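Local coordinates for protein levoglucosan dehydrogenase (Pseudarthrobacter phenanthrenivorans, PDB 6A3F) that oxidises the anhydrosugar levoglucosan at its 3-hydroxyl to 3-dehydrolevoglucosan, passing the electrons to NAD(+), at residues Ile120-Glu123 against Lys124-Arg128. Sequence-based numbering, arbitrary orientation.
Sequences IICE and KPLAR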
loop_
_atom_site.group_PDB
_atom_site.type_symbol
_atom_site.label_atom_id
_atom_site.label_comp_id
_atom_site.label_asym_id
_atom_site.label_seq_id
_atom_site.Cartn_x
_atom_site.Cartn_y
_atom_site.Cartn_z
ATOM N N ILE B 120 -8.831 -24.041 -31.999
ATOM C CA ILE B 120 -9.490 -24.288 -30.696
ATOM C C ILE B 120 -8.874 -23.392 -29.614
ATOM O O ILE B 120 -7.656 -23.414 -29.436
ATOM C CB ILE B 120 -9.377 -25.762 -30.259
ATOM C CG1 ILE B 120 -9.846 -26.743 -31.348
ATOM C CG2 ILE B 120 -10.111 -25.968 -28.933
ATOM C CD1 ILE B 120 -9.211 -28.125 -31.240
ATOM N N ILE B 121 -9.734 -22.723 -28.861
ATOM C CA ILE B 121 -9.358 -22.208 -27.547
ATOM C C ILE B 121 -10.168 -22.952 -26.483
ATOM O O ILE B 121 -11.356 -23.000 -26.539
ATOM C CB ILE B 121 -9.482 -20.665 -27.423
ATOM C CG1 ILE B 121 -9.012 -20.174 -26.044
ATOM C CG2 ILE B 121 -10.869 -20.159 -27.722
ATOM C CD1 ILE B 121 -8.609 -18.684 -26.044
ATOM N N CYS B 122 -9.451 -23.477 -25.504
ATOM C CA CYS B 122 -10.051 -24.256 -24.485
ATOM C C CYS B 122 -9.759 -23.668 -23.107
ATOM O O CYS B 122 -8.640 -23.293 -22.811
ATOM C CB CYS B 122 -9.548 -25.689 -24.594
ATOM S SG CYS B 122 -10.336 -26.830 -23.437
ATOM N N GLU B 123 -10.773 -23.682 -22.264
ATOM C CA GLU B 123 -10.606 -23.314 -20.836
ATOM C C GLU B 123 -9.625 -24.240 -20.131
ATOM O O GLU B 123 -9.418 -25.414 -20.506
ATOM C CB GLU B 123 -11.924 -23.375 -20.077
ATOM C CG GLU B 123 -12.556 -22.016 -19.928
ATOM C CD GLU B 123 -11.797 -21.084 -18.983
ATOM O OE1 GLU B 123 -10.642 -21.370 -18.632
ATOM O OE2 GLU B 123 -12.367 -20.047 -18.647
ATOM N N LYS B 124 -9.059 -23.712 -19.056
ATOM C CA LYS B 124 -8.211 -24.495 -18.198
ATOM C C LYS B 124 -9.007 -25.135 -17.054
ATOM O O LYS B 124 -10.167 -24.743 -16.819
ATOM C CB LYS B 124 -7.089 -23.609 -17.647
ATOM C CG LYS B 124 -7.476 -22.188 -17.258
ATOM C CD LYS B 124 -8.563 -22.027 -16.222
ATOM C CE LYS B 124 -8.264 -22.648 -14.885
ATOM N NZ LYS B 124 -9.409 -22.526 -13.955
ATOM N N PRO B 125 -8.433 -26.127 -16.327
ATOM C CA PRO B 125 -7.273 -26.914 -16.769
ATOM C C PRO B 125 -7.586 -27.636 -18.103
ATOM O O PRO B 125 -8.742 -27.737 -18.506
ATOM C CB PRO B 125 -7.046 -27.867 -15.602
ATOM C CG PRO B 125 -8.441 -28.107 -15.046
ATOM C CD PRO B 125 -9.128 -26.772 -15.206
ATOM N N LEU B 126 -6.584 -28.140 -18.793
ATOM C CA LEU B 126 -6.881 -28.573 -20.135
ATOM C C LEU B 126 -7.914 -29.716 -20.067
ATOM O O LEU B 126 -8.876 -29.754 -20.803
ATOM C CB LEU B 126 -5.588 -29.018 -20.809
ATOM C CG LEU B 126 -5.746 -29.292 -22.308
ATOM C CD1 LEU B 126 -6.086 -28.019 -23.057
ATOM C CD2 LEU B 126 -4.486 -29.929 -22.890
ATOM N N ALA B 127 -7.716 -30.611 -19.135
ATOM C CA ALA B 127 -8.677 -31.662 -18.874
ATOM C C ALA B 127 -8.665 -32.039 -17.376
ATOM O O ALA B 127 -7.863 -31.517 -16.589
ATOM C CB ALA B 127 -8.331 -32.835 -19.772
ATOM N N ARG B 128 -9.510 -33.030 -17.060
ATOM C CA ARG B 128 -9.785 -33.607 -15.721
ATOM C C ARG B 128 -8.534 -34.334 -15.216
ATOM O O ARG B 128 -8.240 -34.308 -14.042
ATOM C CB ARG B 128 -10.992 -34.545 -15.887
ATOM C CG ARG B 128 -11.904 -34.747 -14.688
ATOM C CD ARG B 128 -13.024 -35.748 -14.977
ATOM N NE ARG B 128 -12.721 -36.687 -16.071
ATOM C CZ ARG B 128 -13.354 -36.745 -17.247
ATOM N NH1 ARG B 128 -12.772 -37.262 -18.317
ATOM N NH2 ARG B 128 -14.585 -36.305 -17.366
#
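Glu123 and Lys124 run side by side in the same direction from adjacent residues, and the carboxylate of the first turns back on the backbone of the second. A bend at chi2 (-69°) brings the carboxylate round so that OE1 of Glu123 accepts a hydrogen bond from the backbone N of Lys124, 2.9 Å away. The bond is bent, 144° at the hydrogen, and uses the anti lone pair of OE1, the one facing away from OE2. The same oxygen lies against the lysine's aliphatic chain, with Glu123 OE1 3.2 Å from Lys124 CD. That chain bends at chi2 and chi3 before extending at chi4, which leaves NZ of Lys124 5.0 Å from Glu123 OE1, not in contact with it, and in a salt bridge with Asp209, a levoglucosan-binding residue.

The loop following strand 119-122 carries the Glu-Lys-Pro motif of the Gfo/Idh/MocA family: Glu123 binds NADH, Lys124 binds both NADH and levoglucosan, and the peptide bond before Pro125 is cis. The cis link turns the chain sharply, and Leu126, its CB directed away, reaches back with its branched end. Its CD1 meets SG of Cys122 at 4.4 Å, a loose apolar contact, with the sulfur anti to the backbone N (chi1 -175°).

Strand 119-122 lies in the parallel Rossmann sheet between strands 96-100 and 147-149, bonded to both through its backbone, and Cys122 and Glu123 also touch His106 at the start of helix 106-115, where ND1 of His106 is hydrogen-bonded to the carbonyl oxygen of Leu126. Beyond the turn, Leu126 and Ala127 pack on Met136 of helix 130-141, while Arg128 forms a salt bridge with Glu132 of that same helix.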